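Local coordinates for TetR family transcription regulator (Marinobacter aquaeolei, PDB 3PAS), which probably binds DNA at cis-regulatory sites and controls transcription there as a TetR-family regulator, at residues I11-V21 against L55-Q66; P149-R157 against F182-A190. One frame throughout, in Å; residues are numbered along the deposited sequence.

Contact 1 (I11-V21 against L55-Q66); sequences IAFLEATVREV and LLLATFYYVSDQ
Tyr62 OH donates to Glu15 OE2 across 2.5 Å, landing on the lone pair that faces away from the carboxylate's other oxygen. The carboxylate meets the phenol at the ring edge, its plane turned 85° from the ring's, and its OE1 is paired with Arg99. Tyr62 holds CG anti to its backbone N (chi1 167°), which carries the ring across to helix 5-24. There Leu14 CB lies over one ring face, a CH-pi contact 4.1 Å from the Tyr62 centroid. Leu14 is a knob in the hole formed by Leu55, Ala58, Thr59 and Tyr62, its CD2 3.4 Å from Thr59 OG1. Further along, Val18 CG2 is squeezed against Val63 CG2 at 3.4 Å. Both threonines turn their hydroxyls back on their own helices: Thr17 OG1 bonds Phe13 O and Thr59 OG1 bonds Leu55 O, each carbonyl also taking the threonine's own N-H from its opposite face. The two helices cross nearly at right angles (-92°), packing the first helix of the probable DNA-binding domain across the long helix 52-76. With Arg99 on its far oxygen, Glu15 is probably kept ionised, strengthening the phenol's bond at the margin of an otherwise mostly apolar interface, whose threonine hydroxyls are satisfied within their own helices.

Contact 2 (P149-R157 against F182-A190); sequences PLLETFMFR and FNMAWDAVA. With PGO (S-1,2-propanediol), chain N.
Met155, a selenomethionine in this model, reaches from helix 148-167 into a hole lined by Phe182, Ala185, Trp186 and Val189. Its CG is anti to the backbone N (chi1 -178°), and the chain then bends at chi2 and chi3, bringing CE to 3.6 Å from Val189 CG2. The selenium approaches the Phe182 ring obliquely, 3.9 Å from CE1, a Met-aromatic contact, and the same Met155 CE meets Trp186 at the edge of its indole. Val189 and Met155 cross at about a right angle, as do Val189 and Leu151, whose CD2 touches Val189 CG1. Phe154 sets CB against Ala188 CB at 3.7 Å. The helices run nearly antiparallel, 165° apart and 8.5 Å between axes, and the small Ala185 and Ala188 let them come this near. The one indole N-H of Trp186 is shared in bent hydrogen bonds by both oxygens of a propanediol, probably from the crystallisation liquor (135° at PGO O1, 3.1 Å from Trp186 NE1). Ala190 CB lies over the rim of one indole face, and Arg82 makes a cation-pi contact with the ring. Without the indole, a leucine here would probably leave Arg82 without its cation-pi mate and open a gap beside Met155 CE. Met184 of the second subunit packs on Phe154. Apolar packing thus holds the interface, burying Phe154 O beside Ala185 CB with no partner in the model, a small polar cost.

Contact 1 comes first along the chain and closes before contact 2 opens. Their centres are 28 Å apart on opposite sides of the chain's centre, with nearest atoms about 11 Å apart, and they share no helix. Contact 1 joins helix 5-24 to helix 52-76, spanning the predicted helix-turn-helix; contact 2 pairs helices 148-167 and 175-189 in the C-terminal domain. Helix 100-110 reaches both, Tyr105 at contact 1 and Glu107 at contact 2; helix 81-98 packs on contact 2 through Trp89, and Arg99 just after it pairs with Glu15. Only contact 2 is touched by the second subunit, consistent with the usual TetR plan of DNA-reading N-terminal domains carried on a dimerising helical body.

Contact 1 (I11-V21 against L55-Q66)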
loop_
_atom_site.group_PDB
_atom_site.type_symbol
_atom_site.label_atom_id
_atom_site.label_comp_id
_atom_site.label_asym_id
_atom_site.label_seq_id
_atom_site.Cartn_x
_atom_site.Cartn_y
_atom_site.Cartn_z
ATOM N N ILE B 11 21.147 17.157 12.632
ATOM C CA ILE B 11 20.952 16.455 11.358
ATOM C C ILE B 11 21.589 15.062 11.362
ATOM O O ILE B 11 21.023 14.098 10.810
ATOM C CB ILE B 11 21.514 17.291 10.160
ATOM C CG1 ILE B 11 20.679 18.554 9.960
ATOM C CG2 ILE B 11 21.514 16.478 8.831
ATOM C CD1 ILE B 11 19.334 18.282 9.414
ATOM N N ALA B 12 22.753 14.936 11.988
ATOM C CA ALA B 12 23.434 13.665 12.060
ATOM C C ALA B 12 22.556 12.680 12.811
ATOM O O ALA B 12 22.378 11.523 12.353
ATOM C CB ALA B 12 24.833 13.773 12.688
ATOM N N PHE B 13 21.968 13.127 13.927
ATOM C CA PHE B 13 21.074 12.249 14.695
ATOM C C PHE B 13 19.749 11.942 14.021
ATOM O O PHE B 13 19.279 10.806 14.100
ATOM C CB PHE B 13 20.822 12.798 16.105
ATOM C CG PHE B 13 22.051 12.826 16.984
ATOM C CD1 PHE B 13 22.728 11.658 17.321
ATOM C CD2 PHE B 13 22.529 14.031 17.464
ATOM C CE1 PHE B 13 23.850 11.688 18.117
ATOM C CE2 PHE B 13 23.643 14.061 18.285
ATOM C CZ PHE B 13 24.314 12.882 18.613
ATOM N N LEU B 14 19.137 12.952 13.389
ATOM C CA LEU B 14 17.896 12.793 12.716
ATOM C C LEU B 14 18.050 11.818 11.528
ATOM O O LEU B 14 17.272 10.903 11.384
ATOM C CB LEU B 14 17.360 14.153 12.248
ATOM C CG LEU B 14 16.999 15.120 13.371
ATOM C CD1 LEU B 14 16.986 16.562 12.881
ATOM C CD2 LEU B 14 15.688 14.673 14.034
ATOM N N GLU B 15 19.103 11.997 10.736
ATOM C CA GLU B 15 19.401 11.101 9.619
ATOM C C GLU B 15 19.730 9.671 10.089
ATOM O O GLU B 15 19.282 8.703 9.499
ATOM C CB GLU B 15 20.551 11.699 8.793
ATOM C CG GLU B 15 20.128 12.854 7.894
ATOM C CD GLU B 15 19.212 12.424 6.721
ATOM O OE1 GLU B 15 19.151 11.214 6.361
ATOM O OE2 GLU B 15 18.527 13.292 6.157
ATOM N N ALA B 16 20.479 9.533 11.170
ATOM C CA ALA B 16 20.803 8.205 11.712
ATOM C C ALA B 16 19.521 7.502 12.180
ATOM O O ALA B 16 19.383 6.281 12.038
ATOM C CB ALA B 16 21.802 8.333 12.873
ATOM N N THR B 17 18.582 8.275 12.727
ATOM C CA THR B 17 17.289 7.747 13.176
ATOM C C THR B 17 16.507 7.257 11.942
ATOM O O THR B 17 16.005 6.149 11.943
ATOM C CB THR B 17 16.475 8.776 13.932
ATOM O OG1 THR B 17 17.176 9.199 15.102
ATOM C CG2 THR B 17 15.141 8.195 14.402
ATOM N N VAL B 18 16.387 8.115 10.919
ATOM C CA VAL B 18 15.790 7.698 9.618
ATOM C C VAL B 18 16.390 6.370 9.107
ATOM O O VAL B 18 15.639 5.452 8.829
ATOM C CB VAL B 18 15.960 8.744 8.523
ATOM C CG1 VAL B 18 15.507 8.137 7.128
ATOM C CG2 VAL B 18 15.161 10.019 8.875
ATOM N N ARG B 19 17.723 6.253 9.037
ATOM C CA ARG B 19 18.359 5.041 8.546
ATOM C C ARG B 19 18.124 3.798 9.370
ATOM O O ARG B 19 17.775 2.735 8.810
ATOM C CB ARG B 19 19.883 5.215 8.345
ATOM C CG ARG B 19 20.246 6.252 7.324
ATOM C CD ARG B 19 21.731 6.187 6.955
ATOM N NE ARG B 19 22.625 6.241 8.103
ATOM C CZ ARG B 19 22.998 7.352 8.738
ATOM N NH1 ARG B 19 22.546 8.526 8.351
ATOM N NH2 ARG B 19 23.830 7.280 9.762
ATOM N N GLU B 20 18.286 3.913 10.693
ATOM C CA GLU B 20 18.170 2.773 11.566
ATOM C C GLU B 20 16.734 2.269 11.643
ATOM O O GLU B 20 16.490 1.046 11.589
ATOM C CB GLU B 20 18.747 3.099 12.940
ATOM C CG GLU B 20 20.223 3.312 12.923
ATOM C CD GLU B 20 20.997 2.044 12.575
ATOM O OE1 GLU B 20 20.836 1.041 13.298
ATOM O OE2 GLU B 20 21.770 2.078 11.587
ATOM N N VAL B 21 15.776 3.181 11.749
ATOM C CA VAL B 21 14.375 2.764 11.828
ATOM C C VAL B 21 13.921 2.214 10.465
ATOM O O VAL B 21 13.215 1.170 10.405
ATOM C CB VAL B 21 13.461 3.871 12.317
ATOM C CG1 VAL B 21 11.973 3.455 12.170
ATOM C CG2 VAL B 21 13.810 4.247 13.784
ATOM N N LEU B 55 13.273 12.003 20.123
ATOM C CA LEU B 55 14.073 11.884 18.890
ATOM C C LEU B 55 13.269 11.311 17.729
ATOM O O LEU B 55 13.306 11.825 16.607
ATOM C CB LEU B 55 15.293 11.017 19.154
ATOM C CG LEU B 55 16.208 10.808 17.923
ATOM C CD1 LEU B 55 16.544 12.119 17.159
ATOM C CD2 LEU B 55 17.479 10.098 18.396
ATOM N N LEU B 56 12.471 10.297 18.011
ATOM C CA LEU B 56 11.564 9.725 16.991
ATOM C C LEU B 56 10.565 10.765 16.459
ATOM O O LEU B 56 10.320 10.838 15.262
ATOM C CB LEU B 56 10.833 8.523 17.559
ATOM C CG LEU B 56 11.618 7.280 17.965
ATOM C CD1 LEU B 56 10.674 6.153 18.455
ATOM C CD2 LEU B 56 12.602 6.723 16.886
ATOM N N LEU B 57 9.984 11.577 17.342
ATOM C CA LEU B 57 9.071 12.624 16.951
ATOM C C LEU B 57 9.773 13.695 16.126
ATOM O O LEU B 57 9.261 14.079 15.078
ATOM C CB LEU B 57 8.409 13.290 18.162
ATOM C CG LEU B 57 7.252 14.259 17.887
ATOM C CD1 LEU B 57 6.185 13.673 16.892
ATOM C CD2 LEU B 57 6.631 14.644 19.235
ATOM N N ALA B 58 10.907 14.198 16.615
ATOM C CA ALA B 58 11.703 15.208 15.894
ATOM C C ALA B 58 12.086 14.698 14.491
ATOM O O ALA B 58 12.143 15.462 13.518
ATOM C CB ALA B 58 12.979 15.621 16.719
ATOM N N THR B 59 12.405 13.418 14.406
ATOM C CA THR B 59 12.771 12.781 13.148
ATOM C C THR B 59 11.553 12.753 12.227
ATOM O O THR B 59 11.670 12.992 11.026
ATOM C CB THR B 59 13.371 11.336 13.349
ATOM O OG1 THR B 59 14.576 11.413 14.151
ATOM C CG2 THR B 59 13.798 10.708 11.988
ATOM N N PHE B 60 10.389 12.439 12.782
ATOM C CA PHE B 60 9.173 12.428 11.981
ATOM C C PHE B 60 8.928 13.835 11.393
ATOM O O PHE B 60 8.647 13.985 10.186
ATOM C CB PHE B 60 7.979 11.946 12.770
ATOM C CG PHE B 60 6.718 11.905 11.966
ATOM C CD1 PHE B 60 6.560 10.964 11.017
ATOM C CD2 PHE B 60 5.759 12.876 12.117
ATOM C CE1 PHE B 60 5.389 10.919 10.234
ATOM C CE2 PHE B 60 4.595 12.828 11.365
ATOM C CZ PHE B 60 4.423 11.876 10.433
ATOM N N TYR B 61 9.083 14.862 12.213
ATOM C CA TYR B 61 8.925 16.238 11.724
ATOM C C TYR B 61 9.972 16.686 10.744
ATOM O O TYR B 61 9.679 17.443 9.804
ATOM C CB TYR B 61 8.860 17.226 12.889
ATOM C CG TYR B 61 7.612 17.123 13.702
ATOM C CD1 TYR B 61 6.375 16.912 13.093
ATOM C CD2 TYR B 61 7.631 17.334 15.071
ATOM C CE1 TYR B 61 5.207 16.846 13.836
ATOM C CE2 TYR B 61 6.452 17.279 15.823
ATOM C CZ TYR B 61 5.246 17.044 15.191
ATOM O OH TYR B 61 4.079 16.983 15.910
ATOM N N TYR B 62 11.205 16.249 10.953
ATOM C CA TYR B 62 12.270 16.499 10.009
ATOM C C TYR B 62 11.950 15.860 8.630
ATOM O O TYR B 62 12.090 16.503 7.563
ATOM C CB TYR B 62 13.561 15.911 10.573
ATOM C CG TYR B 62 14.706 15.812 9.607
ATOM C CD1 TYR B 62 15.454 16.924 9.287
ATOM C CD2 TYR B 62 15.089 14.586 9.056
ATOM C CE1 TYR B 62 16.540 16.835 8.438
ATOM C CE2 TYR B 62 16.163 14.503 8.213
ATOM C CZ TYR B 62 16.894 15.652 7.907
ATOM O OH TYR B 62 17.991 15.610 7.038
ATOM N N VAL B 63 11.524 14.606 8.647
ATOM C CA VAL B 63 11.216 13.880 7.413
ATOM C C VAL B 63 10.000 14.564 6.710
ATOM O O VAL B 63 10.054 14.940 5.535
ATOM C CB VAL B 63 10.971 12.388 7.729
ATOM C CG1 VAL B 63 10.330 11.698 6.558
ATOM C CG2 VAL B 63 12.310 11.667 8.174
ATOM N N SER B 64 8.941 14.776 7.475
ATOM C CA SER B 64 7.722 15.410 6.990
ATOM C C SER B 64 7.981 16.833 6.477
ATOM O O SER B 64 7.508 17.214 5.396
ATOM C CB SER B 64 6.645 15.426 8.087
ATOM O OG SER B 64 6.356 14.116 8.542
ATOM N N ASP B 65 8.723 17.626 7.227
ATOM C CA ASP B 65 9.054 18.986 6.774
ATOM C C ASP B 65 9.853 19.040 5.485
ATOM O O ASP B 65 9.557 19.850 4.599
ATOM C CB ASP B 65 9.767 19.769 7.851
ATOM C CG ASP B 65 8.864 20.018 9.054
ATOM O OD1 ASP B 65 7.649 19.719 8.944
ATOM O OD2 ASP B 65 9.367 20.462 10.083
ATOM N N GLN B 66 10.883 18.219 5.386
ATOM C CA GLN B 66 11.658 18.127 4.159
ATOM C C GLN B 66 10.760 17.849 2.959
ATOM O O GLN B 66 10.865 18.535 1.927
ATOM C CB GLN B 66 12.657 16.973 4.244
ATOM C CG GLN B 66 13.860 17.405 4.973
ATOM C CD GLN B 66 14.926 16.474 4.744
ATOM O OE1 GLN B 66 15.536 16.479 3.670
ATOM N NE2 GLN B 66 15.178 15.617 5.739
#

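Contact 2 (P149-R157 against F182-A190)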
loop_
_atom_site.group_PDB
_atom_site.type_symbol
_atom_site.label_atom_id
_atom_site.label_comp_id
_atom_site.label_asym_id
_atom_site.label_seq_id
_atom_site.Cartn_x
_atom_site.Cartn_y
_atom_site.Cartn_z
ATOM N N PRO B 149 -9.968 10.718 2.022
ATOM C CA PRO B 149 -9.206 9.467 1.954
ATOM C C PRO B 149 -9.118 8.865 0.528
ATOM O O PRO B 149 -8.124 8.183 0.175
ATOM C CB PRO B 149 -9.980 8.556 2.890
ATOM C CG PRO B 149 -10.590 9.517 3.902
ATOM C CD PRO B 149 -10.961 10.713 3.113
ATOM N N LEU B 150 -10.136 9.107 -0.294
ATOM C CA LEU B 150 -10.098 8.662 -1.692
ATOM C C LEU B 150 -9.075 9.480 -2.509
ATOM O O LEU B 150 -8.401 8.942 -3.401
ATOM C CB LEU B 150 -11.497 8.704 -2.337
ATOM C CG LEU B 150 -12.584 7.764 -1.751
ATOM C CD1 LEU B 150 -13.855 7.750 -2.582
ATOM C CD2 LEU B 150 -12.019 6.359 -1.634
ATOM N N LEU B 151 -8.972 10.785 -2.244
ATOM C CA LEU B 151 -7.991 11.620 -2.893
ATOM C C LEU B 151 -6.577 11.157 -2.538
ATOM O O LEU B 151 -5.733 11.062 -3.422
ATOM C CB LEU B 151 -8.188 13.094 -2.561
ATOM C CG LEU B 151 -9.505 13.721 -3.069
ATOM C CD1 LEU B 151 -9.480 15.262 -2.713
ATOM C CD2 LEU B 151 -9.773 13.476 -4.589
ATOM N N GLU B 152 -6.350 10.840 -1.266
ATOM C CA GLU B 152 -5.070 10.294 -0.789
ATOM C C GLU B 152 -4.717 9.015 -1.524
ATOM O O GLU B 152 -3.582 8.819 -2.008
ATOM C CB GLU B 152 -5.175 10.055 0.727
ATOM C CG GLU B 152 -3.947 9.531 1.470
ATOM C CD GLU B 152 -3.763 8.013 1.380
ATOM O OE1 GLU B 152 -4.747 7.244 1.551
ATOM O OE2 GLU B 152 -2.609 7.577 1.208
ATOM N N THR B 153 -5.716 8.142 -1.637
ATOM C CA THR B 153 -5.558 6.830 -2.275
ATOM C C THR B 153 -5.132 6.881 -3.729
ATOM O O THR B 153 -4.277 6.062 -4.147
ATOM C CB THR B 153 -6.879 5.999 -2.125
ATOM O OG1 THR B 153 -7.119 5.826 -0.715
ATOM C CG2 THR B 153 -6.797 4.615 -2.811
ATOM N N PHE B 154 -5.690 7.831 -4.480
ATOM C CA PHE B 154 -5.457 7.904 -5.906
ATOM C C PHE B 154 -4.441 8.964 -6.362
ATOM O O PHE B 154 -3.991 8.889 -7.488
ATOM C CB PHE B 154 -6.769 8.099 -6.689
ATOM C CG PHE B 154 -7.635 6.863 -6.683
ATOM C CD1 PHE B 154 -7.359 5.828 -7.536
ATOM C CD2 PHE B 154 -8.649 6.696 -5.736
ATOM C CE1 PHE B 154 -8.099 4.645 -7.519
ATOM C CE2 PHE B 154 -9.398 5.493 -5.680
ATOM C CZ PHE B 154 -9.141 4.466 -6.585
HETATM N N MSE B 155 -4.137 9.940 -5.521
HETATM C CA MSE B 155 -3.203 11.039 -5.880
HETATM C C MSE B 155 -1.863 11.033 -5.104
HETATM O O MSE B 155 -0.862 11.505 -5.625
HETATM C CB MSE B 155 -3.878 12.401 -5.778
HETATM C CG MSE B 155 -3.047 13.662 -6.167
HETATM SE SE MSE B 155 -2.166 13.647 -7.877
HETATM C CE MSE B 155 -3.778 13.961 -8.982
ATOM N N PHE B 156 -1.818 10.508 -3.892
ATOM C CA PHE B 156 -0.541 10.497 -3.136
ATOM C C PHE B 156 0.042 9.116 -2.926
ATOM O O PHE B 156 1.228 8.854 -3.201
ATOM C CB PHE B 156 -0.755 11.256 -1.840
ATOM C CG PHE B 156 -1.173 12.668 -2.080
ATOM C CD1 PHE B 156 -0.228 13.636 -2.385
ATOM C CD2 PHE B 156 -2.520 13.022 -2.094
ATOM C CE1 PHE B 156 -0.622 14.934 -2.649
ATOM C CE2 PHE B 156 -2.907 14.324 -2.344
ATOM C CZ PHE B 156 -1.950 15.276 -2.622
ATOM N N ARG B 157 -0.804 8.180 -2.523
ATOM C CA ARG B 157 -0.326 6.845 -2.261
ATOM C C ARG B 157 0.306 6.185 -3.456
ATOM O O ARG B 157 1.237 5.427 -3.286
ATOM C CB ARG B 157 -1.477 5.959 -1.762
ATOM C CG ARG B 157 -1.076 4.596 -1.304
ATOM C CD ARG B 157 -0.241 4.756 -0.059
ATOM N NE ARG B 157 0.039 3.490 0.571
ATOM C CZ ARG B 157 0.822 3.364 1.633
ATOM N NH1 ARG B 157 1.414 4.434 2.171
ATOM N NH2 ARG B 157 1.025 2.167 2.139
ATOM N N PHE B 182 1.285 10.214 -13.321
ATOM C CA PHE B 182 0.526 11.388 -12.878
ATOM C C PHE B 182 -0.747 11.601 -13.696
ATOM O O PHE B 182 -1.796 11.946 -13.121
ATOM C CB PHE B 182 1.323 12.728 -12.872
ATOM C CG PHE B 182 0.435 13.938 -12.619
ATOM C CD1 PHE B 182 0.059 14.238 -11.352
ATOM C CD2 PHE B 182 -0.089 14.705 -13.673
ATOM C CE1 PHE B 182 -0.809 15.309 -11.088
ATOM C CE2 PHE B 182 -0.958 15.769 -13.422
ATOM C CZ PHE B 182 -1.301 16.075 -12.133
ATOM N N ASN B 183 -0.669 11.433 -15.015
ATOM C CA ASN B 183 -1.888 11.581 -15.838
ATOM C C ASN B 183 -3.032 10.619 -15.420
ATOM O O ASN B 183 -4.192 10.979 -15.433
ATOM C CB ASN B 183 -1.574 11.421 -17.318
ATOM C CG ASN B 183 -0.760 12.610 -17.868
ATOM O OD1 ASN B 183 -0.763 13.698 -17.289
ATOM N ND2 ASN B 183 -0.024 12.378 -18.928
HETATM N N MSE B 184 -2.654 9.415 -15.019
HETATM C CA MSE B 184 -3.604 8.436 -14.506
HETATM C C MSE B 184 -4.180 8.884 -13.166
HETATM O O MSE B 184 -5.414 8.756 -12.944
HETATM C CB MSE B 184 -2.974 7.046 -14.444
HETATM C CG MSE B 184 -2.663 6.526 -15.839
HETATM SE SE MSE B 184 -1.722 4.893 -15.835
HETATM C CE MSE B 184 -3.285 3.661 -15.396
ATOM N N ALA B 185 -3.315 9.393 -12.282
ATOM C CA ALA B 185 -3.745 9.882 -10.962
ATOM C C ALA B 185 -4.688 11.052 -11.113
ATOM O O ALA B 185 -5.738 11.104 -10.452
ATOM C CB ALA B 185 -2.557 10.274 -10.064
ATOM N N TRP B 186 -4.387 11.962 -12.040
ATOM C CA TRP B 186 -5.255 13.085 -12.314
ATOM C C TRP B 186 -6.600 12.625 -12.839
ATOM O O TRP B 186 -7.625 12.999 -12.330
ATOM C CB TRP B 186 -4.613 14.063 -13.313
ATOM C CG TRP B 186 -5.582 15.171 -13.690
ATOM C CD1 TRP B 186 -6.303 15.270 -14.835
ATOM C CD2 TRP B 186 -5.920 16.323 -12.904
ATOM N NE1 TRP B 186 -7.070 16.394 -14.806
ATOM C CE2 TRP B 186 -6.879 17.045 -13.628
ATOM C CE3 TRP B 186 -5.562 16.760 -11.620
ATOM C CZ2 TRP B 186 -7.476 18.208 -13.129
ATOM C CZ3 TRP B 186 -6.156 17.897 -11.118
ATOM C CH2 TRP B 186 -7.092 18.621 -11.882
ATOM N N ASP B 187 -6.590 11.752 -13.837
ATOM C CA ASP B 187 -7.836 11.191 -14.349
ATOM C C ASP B 187 -8.669 10.547 -13.226
ATOM O O ASP B 187 -9.905 10.693 -13.187
ATOM C CB ASP B 187 -7.549 10.205 -15.445
ATOM C CG ASP B 187 -7.240 10.875 -16.807
ATOM O OD1 ASP B 187 -7.309 12.093 -16.972
ATOM O OD2 ASP B 187 -6.917 10.142 -17.733
ATOM N N ALA B 188 -8.007 9.844 -12.309
ATOM C CA ALA B 188 -8.706 9.245 -11.165
ATOM C C ALA B 188 -9.488 10.291 -10.315
ATOM O O ALA B 188 -10.649 10.062 -9.962
ATOM C CB ALA B 188 -7.702 8.509 -10.248
ATOM N N VAL B 189 -8.837 11.416 -10.002
ATOM C CA VAL B 189 -9.403 12.435 -9.111
ATOM C C VAL B 189 -10.224 13.547 -9.779
ATOM O O VAL B 189 -10.965 14.267 -9.088
ATOM C CB VAL B 189 -8.324 13.075 -8.190
ATOM C CG1 VAL B 189 -7.566 11.959 -7.409
ATOM C CG2 VAL B 189 -7.376 14.001 -8.969
ATOM N N ALA B 190 -10.022 13.713 -11.075
ATOM C CA ALA B 190 -10.559 14.881 -11.799
ATOM C C ALA B 190 -12.065 14.732 -12.052
ATOM O O ALA B 190 -12.553 13.655 -12.418
ATOM C CB ALA B 190 -9.805 15.068 -13.138
HETATM C C1 PGO N . -10.121 17.987 -16.978
HETATM C C2 PGO N . -10.184 16.583 -17.570
HETATM C C3 PGO N . -11.345 15.793 -16.981
HETATM O O1 PGO N . -9.557 17.943 -15.654
HETATM O O2 PGO N . -8.949 15.885 -17.322
#